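Local coordinates for protein AT-less polyketide synthase (Streptomyces platensis subsp. rosaceus, PDB 4TKT) that probably catalyses the decarboxylative condensation that lengthens the growing polyketide chain, as a ketosynthase domain of the AT-less synthase for isomigrastatin, at residues D92-L97 with G160-I165; V133-M138 with S164-V169; R302-R307 with N433-V438. All blocks are in the same frame, centred on the assembly; numbering follows the deposited sequence.

In the fold
All three contacts lie in the ketosynthase part of the chain. Contacts 1 and 2 have centres 7 Å apart and share Ser164 and Ile165 of helix 163-173. Contact 1 sets this helix against helix 93-109, and contact 2 sets it against strand 129-136. The salt bridge Glu95 OE1 to Arg168 NE, 2.8 Å, ties them into one packed unit in the N-terminal half. Contact 3 comes later in the chain, its centre about 23 Å from that of contact 2. It attaches the outer helix 294-308 to strand 432-439 in the C-terminal half. Helix 188-202 packs on the faces of strands 129-136 and 432-439 away from these contacts, as in the layered thiolase-type fold.

Contact 1: residues D92-L97 with G160-I165; sequences DPQERL and GSLASI
Glu95 and Ser164 make the closest approach between helix 93-109 and the first part of helix 163-173. Packing without hydrogen bonds brings these helices together. Glu95 lays its CG 3.8 Å from Ile165 CG1, and the two side chains cross obliquely. Its extended chain then carries the carboxylate over to Ser164, where OE1 lies 3.4 Å from CB, a polar group against carbon. Gln94, the residue before Glu95 on the same helix, adds a second touch of this kind. Its NE2 is 4.0 Å from Ile165 CD1, an amide against a methyl group.

The polar contacts do not join the segments directly. A water takes that task: it donates to Glu95 O at 2.8 Å and to Ile165 O at 2.9 Å. Within 92-97, Asp92 is the N-cap. Its OD1 accepts a weak bond from Gln94 N. Its OD2 accepts from Gln94 NE2 at 3.2 Å through the syn lone pair, and it lies 21° out of the plane of the glutamine amide. Gln94 is fixed further by Tyr139 O at NE2 and by Leu215 N at OE1. The Glu95 carboxylate has its charge partner in Arg168, further along helix 163-173.

Replacing Glu95 by an alanine is likely to leave Arg168 without this mate and to open a gap beside Ser164 CB and Ile165 CG1.

The polar link between the two segments thus depends on the water. The carboxylate's charge is probably neutralised by Arg168, beyond 160-165.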
ATOM      1  N   ASP A  92      18.906   4.653  -1.921  1.00 24.13           N
ATOM      2  CA  ASP A  92      18.278   3.561  -1.187  1.00 24.03           C
ATOM      3  C   ASP A  92      17.034   3.051  -1.904  1.00 27.73           C
ATOM      4  O   ASP A  92      16.116   3.820  -2.171  1.00 28.83           O
ATOM      5  CB  ASP A  92      17.933   4.018   0.237  1.00 34.98           C
ATOM      6  CG  ASP A  92      17.190   2.955   1.041  1.00 45.90           C
ATOM      7  OD1 ASP A  92      17.369   1.750   0.776  1.00 44.27           O
ATOM      8  OD2 ASP A  92      16.427   3.334   1.956  1.00 53.78           O
ATOM      9  N   PRO A  93      17.017   1.748  -2.230  1.00 26.75           N
ATOM     10  CA  PRO A  93      15.882   1.085  -2.881  1.00 25.94           C
ATOM     11  C   PRO A  93      14.548   1.366  -2.197  1.00 25.22           C
ATOM     12  O   PRO A  93      13.518   1.402  -2.868  1.00 32.79           O
ATOM     13  CB  PRO A  93      16.246  -0.395  -2.775  1.00 21.20           C
ATOM     14  CG  PRO A  93      17.724  -0.399  -2.815  1.00 21.36           C
ATOM     15  CD  PRO A  93      18.165   0.837  -2.079  1.00 20.84           C
ATOM     16  N   GLN A  94      14.570   1.569  -0.883  1.00 20.01           N
ATOM     17  CA  GLN A  94      13.353   1.885  -0.145  1.00 19.77           C
ATOM     18  C   GLN A  94      12.774   3.226  -0.583  1.00 25.44           C
ATOM     19  O   GLN A  94      11.560   3.367  -0.713  1.00 26.01           O
ATOM     20  CB  GLN A  94      13.620   1.891   1.358  1.00 19.39           C
ATOM     21  CG  GLN A  94      13.941   0.519   1.928  1.00 33.24           C
ATOM     22  CD  GLN A  94      14.106   0.539   3.437  1.00 34.24           C
ATOM     23  OE1 GLN A  94      13.751  -0.420   4.125  1.00 40.26           O
ATOM     24  NE2 GLN A  94      14.649   1.633   3.960  1.00 23.63           N
ATOM     25  N   GLU A  95      13.641   4.211  -0.808  1.00 19.65           N
ATOM     26  CA  GLU A  95      13.205   5.495  -1.348  1.00 23.12           C
ATOM     27  C   GLU A  95      12.649   5.318  -2.757  1.00 25.33           C
ATOM     28  O   GLU A  95      11.620   5.897  -3.109  1.00 30.42           O
ATOM     29  CB  GLU A  95      14.354   6.505  -1.376  1.00 25.67           C
ATOM     30  CG  GLU A  95      15.089   6.676  -0.063  1.00 40.72           C
ATOM     31  CD  GLU A  95      16.296   7.585  -0.195  1.00 49.82           C
ATOM     32  OE1 GLU A  95      16.287   8.457  -1.090  1.00 42.93           O
ATOM     33  OE2 GLU A  95      17.255   7.426   0.590  1.00 60.85           O
ATOM     34  N   ARG A  96      13.341   4.517  -3.561  1.00 24.08           N
ATOM     35  CA  ARG A  96      12.944   4.297  -4.946  1.00 21.25           C
ATOM     36  C   ARG A  96      11.570   3.644  -5.040  1.00 27.05           C
ATOM     37  O   ARG A  96      10.710   4.102  -5.792  1.00 34.06           O
ATOM     38  CB  ARG A  96      13.982   3.437  -5.673  1.00 21.60           C
ATOM     39  CG  ARG A  96      15.334   4.114  -5.868  1.00 22.33           C
ATOM     40  CD  ARG A  96      16.238   3.270  -6.755  1.00 22.16           C
ATOM     41  NE  ARG A  96      17.413   2.773  -6.048  1.00 27.84           N
ATOM     42  CZ  ARG A  96      18.082   1.677  -6.392  1.00 24.48           C
ATOM     43  NH1 ARG A  96      17.682   0.952  -7.426  1.00 23.06           N
ATOM     44  NH2 ARG A  96      19.145   1.300  -5.697  1.00 22.34           N
ATOM     45  N   LEU A  97      11.361   2.583  -4.267  1.00 27.47           N
ATOM     46  CA  LEU A  97      10.107   1.840  -4.332  1.00 25.56           C
ATOM     47  C   LEU A  97       8.941   2.616  -3.726  1.00 30.75           C
ATOM     48  O   LEU A  97       7.791   2.423  -4.122  1.00 38.16           O
ATOM     49  CB  LEU A  97      10.246   0.484  -3.636  1.00 24.05           C
ATOM     50  CG  LEU A  97      11.204  -0.514  -4.289  1.00 28.17           C
ATOM     51  CD1 LEU A  97      10.918  -1.931  -3.814  1.00 31.71           C
ATOM     52  CD2 LEU A  97      11.125  -0.431  -5.801  1.00 24.18           C
ATOM     53  N   GLY A 160      22.215   7.245   3.975  1.00 38.96           N
ATOM     54  CA  GLY A 160      21.342   6.430   4.797  1.00 38.23           C
ATOM     55  C   GLY A 160      20.361   7.275   5.585  1.00 46.98           C
ATOM     56  O   GLY A 160      20.274   7.160   6.807  1.00 62.60           O
ATOM     57  N   SER A 161      19.621   8.128   4.884  1.00 44.76           N
ATOM     58  CA  SER A 161      18.659   9.013   5.528  1.00 44.82           C
ATOM     59  C   SER A 161      17.232   8.525   5.333  1.00 41.69           C
ATOM     60  O   SER A 161      16.703   8.568   4.224  1.00 51.04           O
ATOM     61  CB  SER A 161      18.790  10.437   4.988  1.00 50.16           C
ATOM     62  OG  SER A 161      17.916  11.313   5.678  1.00 56.72           O
ATOM     63  N   LEU A 162      16.614   8.073   6.419  1.00 27.99           N
ATOM     64  CA  LEU A 162      15.239   7.588   6.377  1.00 21.32           C
ATOM     65  C   LEU A 162      14.255   8.697   6.016  1.00 24.03           C
ATOM     66  O   LEU A 162      13.195   8.432   5.452  1.00 30.85           O
ATOM     67  CB  LEU A 162      14.855   6.962   7.721  1.00 25.77           C
ATOM     68  CG  LEU A 162      15.530   5.626   8.039  1.00 24.11           C
ATOM     69  CD1 LEU A 162      15.040   5.076   9.363  1.00 27.01           C
ATOM     70  CD2 LEU A 162      15.284   4.627   6.920  1.00 27.64           C
ATOM     71  N   ALA A 163      14.616   9.937   6.339  1.00 21.54           N
ATOM     72  CA  ALA A 163      13.782  11.092   6.023  1.00 20.32           C
ATOM     73  C   ALA A 163      13.567  11.243   4.522  1.00 28.97           C
ATOM     74  O   ALA A 163      12.535  11.757   4.084  1.00 33.63           O
ATOM     75  CB  ALA A 163      14.398  12.361   6.585  1.00 19.71           C
ATOM     76  N   SER A 164      14.547  10.801   3.739  1.00 24.62           N
ATOM     77  CA  SER A 164      14.484  10.937   2.290  1.00 25.26           C
ATOM     78  C   SER A 164      13.299  10.185   1.708  1.00 24.30           C
ATOM     79  O   SER A 164      12.757  10.580   0.680  1.00 29.76           O
ATOM     80  CB  SER A 164      15.779  10.443   1.647  1.00 21.56           C
ATOM     81  OG  SER A 164      16.846  11.323   1.940  1.00 35.76           O
ATOM     82  N   ILE A 165      12.902   9.104   2.370  1.00 21.53           N
ATOM     83  CA  ILE A 165      11.758   8.317   1.930  1.00 24.31           C
ATOM     84  C   ILE A 165      10.511   9.191   1.817  1.00 25.22           C
ATOM     85  O   ILE A 165       9.792   9.136   0.821  1.00 29.56           O
ATOM     86  CB  ILE A 165      11.485   7.142   2.886  1.00 22.50           C
ATOM     87  CG1 ILE A 165      12.665   6.170   2.871  1.00 18.31           C
ATOM     88  CG2 ILE A 165      10.210   6.415   2.497  1.00 18.43           C
ATOM     89  CD1 ILE A 165      12.504   5.006   3.817  1.00 20.33           C
TER
HETATM   90  O   HOH W   1      10.882   8.148  -1.639  1.00 56.76           O

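Contact 2: residues V133-M138 with S164-V169; sequences VFAGAM and SIANRV
Ala137 and Ile165 form the tightest part of this contact, with Ala137 CB 3.6 Å from Ile165 CD1. Next to them, Ala135 CB rests 3.8 Å from Ile165 CG2 and also touches Ala166 CB. The isoleucine thus uses two methyl groups on two alanines. Its CG2 is anti to the backbone N and meets Ala135. Its other branch is fully extended, chi2 178°, and takes CD1 on to Ala137. The small side chain of Ala135 is consistent with the close approach: the segment axes come within 7.7 Å, and the CA atoms of Ala135 and Ala166 are 5.6 Å apart.

Toward Val133 the methyl groups stand slightly farther apart, although this valine buries the most surface. Its CG1 lies 3.7 Å from Ala166 O, a contact with the helix backbone. Its CG2 meets Val169 CG1 at 4.0 Å. All the touching residues are buried, and no hydrogen bond joins the two segments. The open side is mostly that of the helix: Asn167, whose CB points away from the strand, is exposed, and Arg168 is partly exposed.

The two segments run roughly antiparallel, at 151°. Helix 163-173 belongs to the beta-alpha-beta crossover from strand 129-136 to its parallel neighbour, strand 179-182. Helix 93-109 packs beside it, with Phe98 on Ile165 and Val169 and Ala102 on Val169. Strand 208-214 adds Val213 and Leu209 to the same apolar layer. On the opposite face of the sheet, Phe134 packs on helix 188-202.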
ATOM      1  N   VAL A 133       2.969  13.891   3.795  1.00 25.56           N
ATOM      2  CA  VAL A 133       3.576  12.588   3.543  1.00 25.00           C
ATOM      3  C   VAL A 133       4.144  12.000   4.830  1.00 24.97           C
ATOM      4  O   VAL A 133       5.046  12.570   5.443  1.00 24.93           O
ATOM      5  CB  VAL A 133       4.691  12.674   2.480  1.00 24.45           C
ATOM      6  CG1 VAL A 133       5.225  11.290   2.160  1.00 24.02           C
ATOM      7  CG2 VAL A 133       4.164  13.338   1.216  1.00 29.45           C
ATOM      8  N   PHE A 134       3.600  10.859   5.235  1.00 25.67           N
ATOM      9  CA  PHE A 134       3.993  10.211   6.478  1.00 25.34           C
ATOM     10  C   PHE A 134       4.435   8.789   6.197  1.00 25.01           C
ATOM     11  O   PHE A 134       3.614   7.920   5.903  1.00 32.91           O
ATOM     12  CB  PHE A 134       2.839  10.223   7.480  1.00 26.27           C
ATOM     13  CG  PHE A 134       2.368  11.598   7.836  1.00 33.42           C
ATOM     14  CD1 PHE A 134       1.451  12.259   7.038  1.00 27.01           C
ATOM     15  CD2 PHE A 134       2.849  12.239   8.966  1.00 32.13           C
ATOM     16  CE1 PHE A 134       1.022  13.529   7.360  1.00 35.51           C
ATOM     17  CE2 PHE A 134       2.423  13.508   9.293  1.00 27.74           C
ATOM     18  CZ  PHE A 134       1.508  14.154   8.489  1.00 36.37           C
ATOM     19  N   ALA A 135       5.739   8.556   6.286  1.00 24.52           N
ATOM     20  CA  ALA A 135       6.303   7.261   5.941  1.00 24.25           C
ATOM     21  C   ALA A 135       6.858   6.548   7.165  1.00 29.13           C
ATOM     22  O   ALA A 135       7.417   7.176   8.059  1.00 27.59           O
ATOM     23  CB  ALA A 135       7.387   7.428   4.891  1.00 23.64           C
ATOM     24  N   GLY A 136       6.699   5.232   7.199  1.00 24.71           N
ATOM     25  CA  GLY A 136       7.271   4.426   8.258  1.00 25.04           C
ATOM     26  C   GLY A 136       8.363   3.521   7.725  1.00 30.57           C
ATOM     27  O   GLY A 136       8.157   2.797   6.750  1.00 32.51           O
ATOM     28  N   ALA A 137       9.529   3.570   8.359  1.00 29.04           N
ATOM     29  CA  ALA A 137      10.646   2.706   7.994  1.00 24.39           C
ATOM     30  C   ALA A 137      11.585   2.572   9.182  1.00 29.31           C
ATOM     31  O   ALA A 137      11.614   3.443  10.047  1.00 27.91           O
ATOM     32  CB  ALA A 137      11.379   3.258   6.791  1.00 23.79           C
HETATM   33  N   MSE A 138      12.357   1.489   9.229  1.00 24.90           N
HETATM   34  CA  MSE A 138      13.224   1.256  10.378  1.00 25.38           C
HETATM   35  C   MSE A 138      14.652   0.830  10.029  1.00 33.29           C
HETATM   36  O   MSE A 138      15.530   0.863  10.889  1.00 40.39           O
HETATM   37  CB  MSE A 138      12.597   0.208  11.299  1.00 28.62           C
HETATM   38  CG  MSE A 138      12.420  -1.168  10.677  1.00 33.25           C
HETATM   39 SE   MSE A 138      11.737  -2.486  11.958  1.00 54.19          SE
HETATM   40  CE  MSE A 138      13.251  -2.556  13.182  1.00 31.06           C
ATOM     41  N   SER A 164      14.547  10.801   3.739  1.00 24.62           N
ATOM     42  CA  SER A 164      14.484  10.937   2.290  1.00 25.26           C
ATOM     43  C   SER A 164      13.299  10.185   1.708  1.00 24.30           C
ATOM     44  O   SER A 164      12.757  10.580   0.680  1.00 29.76           O
ATOM     45  CB  SER A 164      15.779  10.443   1.647  1.00 21.56           C
ATOM     46  OG  SER A 164      16.846  11.323   1.940  1.00 35.76           O
ATOM     47  N   ILE A 165      12.902   9.104   2.370  1.00 21.53           N
ATOM     48  CA  ILE A 165      11.758   8.317   1.930  1.00 24.31           C
ATOM     49  C   ILE A 165      10.511   9.191   1.817  1.00 25.22           C
ATOM     50  O   ILE A 165       9.792   9.136   0.821  1.00 29.56           O
ATOM     51  CB  ILE A 165      11.485   7.142   2.886  1.00 22.50           C
ATOM     52  CG1 ILE A 165      12.665   6.170   2.871  1.00 18.31           C
ATOM     53  CG2 ILE A 165      10.210   6.415   2.497  1.00 18.43           C
ATOM     54  CD1 ILE A 165      12.504   5.006   3.817  1.00 20.33           C
ATOM     55  N   ALA A 166      10.271  10.016   2.830  1.00 26.59           N
ATOM     56  CA  ALA A 166       9.124  10.915   2.810  1.00 26.26           C
ATOM     57  C   ALA A 166       9.426  12.191   2.032  1.00 25.99           C
ATOM     58  O   ALA A 166       8.567  12.714   1.324  1.00 29.00           O
ATOM     59  CB  ALA A 166       8.694  11.252   4.226  1.00 19.39           C
ATOM     60  N   ASN A 167      10.652  12.687   2.168  1.00 19.27           N
ATOM     61  CA  ASN A 167      11.030  13.960   1.568  1.00 19.55           C
ATOM     62  C   ASN A 167      11.071  13.932   0.042  1.00 21.74           C
ATOM     63  O   ASN A 167      10.712  14.916  -0.604  1.00 30.99           O
ATOM     64  CB  ASN A 167      12.384  14.413   2.112  1.00 19.99           C
ATOM     65  CG  ASN A 167      12.272  15.058   3.481  1.00 23.24           C
ATOM     66  OD1 ASN A 167      11.180  15.179   4.032  1.00 26.86           O
ATOM     67  ND2 ASN A 167      13.403  15.471   4.039  1.00 20.15           N
ATOM     68  N   ARG A 168      11.502  12.816  -0.536  1.00 22.60           N
ATOM     69  CA  ARG A 168      11.576  12.712  -1.991  1.00 22.69           C
ATOM     70  C   ARG A 168      10.192  12.638  -2.614  1.00 21.99           C
ATOM     71  O   ARG A 168       9.981  13.141  -3.718  1.00 29.94           O
ATOM     72  CB  ARG A 168      12.403  11.499  -2.415  1.00 19.62           C
ATOM     73  CG  ARG A 168      13.874  11.661  -2.118  1.00 36.89           C
ATOM     74  CD  ARG A 168      14.726  10.728  -2.945  1.00 42.02           C
ATOM     75  NE  ARG A 168      16.130  10.832  -2.562  1.00 49.52           N
ATOM     76  CZ  ARG A 168      16.937  11.819  -2.940  1.00 56.39           C
ATOM     77  NH1 ARG A 168      16.478  12.793  -3.718  1.00 56.17           N
ATOM     78  NH2 ARG A 168      18.201  11.832  -2.540  1.00 60.25           N
ATOM     79  N   VAL A 169       9.254  12.010  -1.913  1.00 22.65           N
ATOM     80  CA  VAL A 169       7.875  11.964  -2.381  1.00 25.25           C
ATOM     81  C   VAL A 169       7.283  13.370  -2.355  1.00 25.46           C
ATOM     82  O   VAL A 169       6.697  13.820  -3.338  1.00 33.23           O
ATOM     83  CB  VAL A 169       7.009  11.013  -1.532  1.00 19.63           C
ATOM     84  CG1 VAL A 169       5.548  11.159  -1.892  1.00 20.14           C
ATOM     85  CG2 VAL A 169       7.455   9.577  -1.733  1.00 19.29           C
TER

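Contact 3: residues R302-R307 with N433-V438; sequences RSAWRR and NAHVVV
Ala304 and Trp305 of helix 294-308 pack on His435 and Val437 of strand 432-439. This is a helix layer on the sheet of the thiolase-type fold, in the later half of the ketosynthase. The two segments run in similar directions, with a crossing angle of -31°.

In the first shell, Ala304 faces the strand. Its CB is 3.6 Å from His435 O and touches the edge of the imidazole at CD2, 4.0 Å away. Val437 CG2 also reaches this alanine. The same methyl lies 3.6 Å from Trp305 CD1, at the edge of the indole and in its plane. The side chains of Trp305 and Val437 cross at about a right angle. Trp305 and His435 meet obliquely, with ring planes at 85° and Trp305 NE1 3.7 Å from His435 NE2. This pair is a packing contact, not a hydrogen bond.

Torsions set these rings. Trp305 has CG beside the backbone N, chi1 -73°, which brings the five-membered ring toward the strand. His435 has CG anti to its own N, and the imidazole reaches out toward the helix.

The second shell holds both sides in place. Phe340 packs on Trp305 edge-to-face, and Pro312 also touches the indole. Strand 432-439 is bonded through its backbone to strand 273-282 on one side and to strand 421-427 on the other. Ala279 of strand 273-282 touches Ala304 as well. On the far face of the sheet, Ala434 and Val436 lean on Leu190 of helix 188-202. The imidazole also has a polar anchor: ND1 is hydrogen-bonded to Ser425 OG, while NE2 is the atom nearest the indole.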
ATOM      1  N   ARG A 302      -8.183  -0.276  23.487  1.00 37.10           N
ATOM      2  CA  ARG A 302      -9.339   0.409  24.056  1.00 38.29           C
ATOM      3  C   ARG A 302      -9.338   1.894  23.708  1.00 37.76           C
ATOM      4  O   ARG A 302     -10.390   2.475  23.441  1.00 41.47           O
ATOM      5  CB  ARG A 302      -9.383   0.245  25.575  1.00 39.06           C
ATOM      6  CG  ARG A 302      -9.694  -1.158  26.065  1.00 40.03           C
ATOM      7  CD  ARG A 302      -9.976  -1.146  27.560  1.00 41.11           C
ATOM      8  NE  ARG A 302      -9.351  -2.270  28.251  1.00 52.18           N
ATOM      9  CZ  ARG A 302      -8.221  -2.184  28.946  1.00 40.41           C
ATOM     10  NH1 ARG A 302      -7.590  -1.023  29.054  1.00 39.48           N
ATOM     11  NH2 ARG A 302      -7.725  -3.258  29.540  1.00 53.57           N
ATOM     12  N   SER A 303      -8.158   2.507  23.721  1.00 41.25           N
ATOM     13  CA  SER A 303      -8.032   3.930  23.418  1.00 42.88           C
ATOM     14  C   SER A 303      -8.491   4.231  22.000  1.00 44.04           C
ATOM     15  O   SER A 303      -9.158   5.237  21.753  1.00 48.40           O
ATOM     16  CB  SER A 303      -6.591   4.398  23.608  1.00 34.54           C
ATOM     17  OG  SER A 303      -6.159   4.166  24.935  1.00 57.12           O
ATOM     18  N   ALA A 304      -8.129   3.351  21.071  1.00 40.26           N
ATOM     19  CA  ALA A 304      -8.524   3.512  19.678  1.00 38.81           C
ATOM     20  C   ALA A 304     -10.029   3.329  19.541  1.00 38.41           C
ATOM     21  O   ALA A 304     -10.688   4.067  18.809  1.00 37.09           O
ATOM     22  CB  ALA A 304      -7.780   2.525  18.792  1.00 34.61           C
ATOM     23  N   TRP A 305     -10.564   2.346  20.256  1.00 37.71           N
ATOM     24  CA  TRP A 305     -11.999   2.089  20.261  1.00 39.26           C
ATOM     25  C   TRP A 305     -12.786   3.293  20.774  1.00 39.97           C
ATOM     26  O   TRP A 305     -13.788   3.683  20.176  1.00 43.18           O
ATOM     27  CB  TRP A 305     -12.314   0.857  21.110  1.00 43.88           C
ATOM     28  CG  TRP A 305     -11.914  -0.438  20.467  1.00 44.03           C
ATOM     29  CD1 TRP A 305     -11.458  -0.613  19.194  1.00 40.44           C
ATOM     30  CD2 TRP A 305     -11.938  -1.738  21.070  1.00 44.41           C
ATOM     31  NE1 TRP A 305     -11.195  -1.944  18.965  1.00 41.86           N
ATOM     32  CE2 TRP A 305     -11.482  -2.655  20.100  1.00 43.90           C
ATOM     33  CE3 TRP A 305     -12.300  -2.218  22.333  1.00 45.59           C
ATOM     34  CZ2 TRP A 305     -11.381  -4.022  20.355  1.00 44.82           C
ATOM     35  CZ3 TRP A 305     -12.196  -3.575  22.584  1.00 44.43           C
ATOM     36  CH2 TRP A 305     -11.740  -4.462  21.600  1.00 44.36           C
ATOM     37  N   ARG A 306     -12.326   3.880  21.875  1.00 39.72           N
ATOM     38  CA  ARG A 306     -13.002   5.033  22.464  1.00 46.06           C
ATOM     39  C   ARG A 306     -12.979   6.220  21.507  1.00 43.29           C
ATOM     40  O   ARG A 306     -13.981   6.907  21.331  1.00 47.10           O
ATOM     41  CB  ARG A 306     -12.359   5.417  23.799  1.00 40.26           C
ATOM     42  N   ARG A 307     -11.827   6.447  20.887  1.00 38.42           N
ATOM     43  CA  ARG A 307     -11.672   7.534  19.930  1.00 41.53           C
ATOM     44  C   ARG A 307     -12.525   7.293  18.687  1.00 42.04           C
ATOM     45  O   ARG A 307     -12.990   8.237  18.046  1.00 38.83           O
ATOM     46  CB  ARG A 307     -10.201   7.690  19.547  1.00 39.49           C
ATOM     47  CG  ARG A 307      -9.908   8.829  18.586  1.00 58.23           C
ATOM     48  CD  ARG A 307      -8.758   9.673  19.103  1.00 73.13           C
ATOM     49  NE  ARG A 307      -7.654   8.843  19.579  1.00 78.32           N
ATOM     50  CZ  ARG A 307      -6.705   9.265  20.407  1.00 74.03           C
ATOM     51  NH1 ARG A 307      -6.727  10.512  20.859  1.00 75.65           N
ATOM     52  NH2 ARG A 307      -5.739   8.440  20.789  1.00 67.69           N
ATOM     53  N   ASN A 433       3.380   0.418  20.512  1.00 28.21           N
ATOM     54  CA  ASN A 433       2.182  -0.272  20.058  1.00 28.88           C
ATOM     55  C   ASN A 433       1.233   0.654  19.310  1.00 35.54           C
ATOM     56  O   ASN A 433       1.243   1.868  19.512  1.00 42.00           O
ATOM     57  CB  ASN A 433       1.452  -0.904  21.240  1.00 29.22           C
ATOM     58  CG  ASN A 433       2.339  -1.827  22.042  1.00 33.98           C
ATOM     59  OD1 ASN A 433       3.186  -2.528  21.490  1.00 36.26           O
ATOM     60  ND2 ASN A 433       2.153  -1.830  23.357  1.00 28.94           N
ATOM     61  N   ALA A 434       0.408   0.073  18.447  1.00 29.73           N
ATOM     62  CA  ALA A 434      -0.568   0.850  17.700  1.00 36.90           C
ATOM     63  C   ALA A 434      -1.787   0.009  17.349  1.00 37.56           C
ATOM     64  O   ALA A 434      -1.676  -1.190  17.092  1.00 36.29           O
ATOM     65  CB  ALA A 434       0.062   1.424  16.439  1.00 29.79           C
ATOM     66  N   HIS A 435      -2.954   0.645  17.352  1.00 31.38           N
ATOM     67  CA  HIS A 435      -4.178  -0.005  16.911  1.00 32.26           C
ATOM     68  C   HIS A 435      -5.006   0.963  16.076  1.00 36.51           C
ATOM     69  O   HIS A 435      -5.129   2.141  16.413  1.00 33.55           O
ATOM     70  CB  HIS A 435      -4.992  -0.513  18.100  1.00 32.83           C
ATOM     71  CG  HIS A 435      -6.112  -1.428  17.719  1.00 39.04           C
ATOM     72  ND1 HIS A 435      -5.939  -2.784  17.543  1.00 34.18           N
ATOM     73  CD2 HIS A 435      -7.421  -1.182  17.472  1.00 41.04           C
ATOM     74  CE1 HIS A 435      -7.092  -3.335  17.211  1.00 35.18           C
ATOM     75  NE2 HIS A 435      -8.008  -2.384  17.159  1.00 35.49           N
ATOM     76  N   VAL A 436      -5.562   0.460  14.979  1.00 35.65           N
ATOM     77  CA  VAL A 436      -6.358   1.280  14.076  1.00 33.42           C
ATOM     78  C   VAL A 436      -7.731   0.651  13.870  1.00 37.52           C
ATOM     79  O   VAL A 436      -7.845  -0.563  13.703  1.00 40.28           O
ATOM     80  CB  VAL A 436      -5.651   1.461  12.717  1.00 33.01           C
ATOM     81  CG1 VAL A 436      -6.541   2.202  11.739  1.00 33.63           C
ATOM     82  CG2 VAL A 436      -4.344   2.208  12.902  1.00 38.28           C
ATOM     83  N   VAL A 437      -8.769   1.481  13.899  1.00 36.88           N
ATOM     84  CA  VAL A 437     -10.141   1.012  13.738  1.00 36.58           C
ATOM     85  C   VAL A 437     -10.735   1.479  12.416  1.00 40.54           C
ATOM     86  O   VAL A 437     -10.853   2.681  12.174  1.00 38.67           O
ATOM     87  CB  VAL A 437     -11.038   1.507  14.884  1.00 36.69           C
ATOM     88  CG1 VAL A 437     -12.454   0.986  14.708  1.00 41.87           C
ATOM     89  CG2 VAL A 437     -10.465   1.083  16.223  1.00 39.14           C
ATOM     90  N   VAL A 438     -11.112   0.531  11.561  1.00 42.31           N
ATOM     91  CA  VAL A 438     -11.658   0.875  10.252  1.00 41.70           C
ATOM     92  C   VAL A 438     -13.035   0.261  10.002  1.00 39.57           C
ATOM     93  O   VAL A 438     -13.361  -0.813  10.507  1.00 41.05           O
ATOM     94  CB  VAL A 438     -10.709   0.441   9.104  1.00 41.86           C
ATOM     95  CG1 VAL A 438      -9.325   1.031   9.301  1.00 39.14           C
ATOM     96  CG2 VAL A 438     -10.628  -1.070   9.008  1.00 37.21           C
TER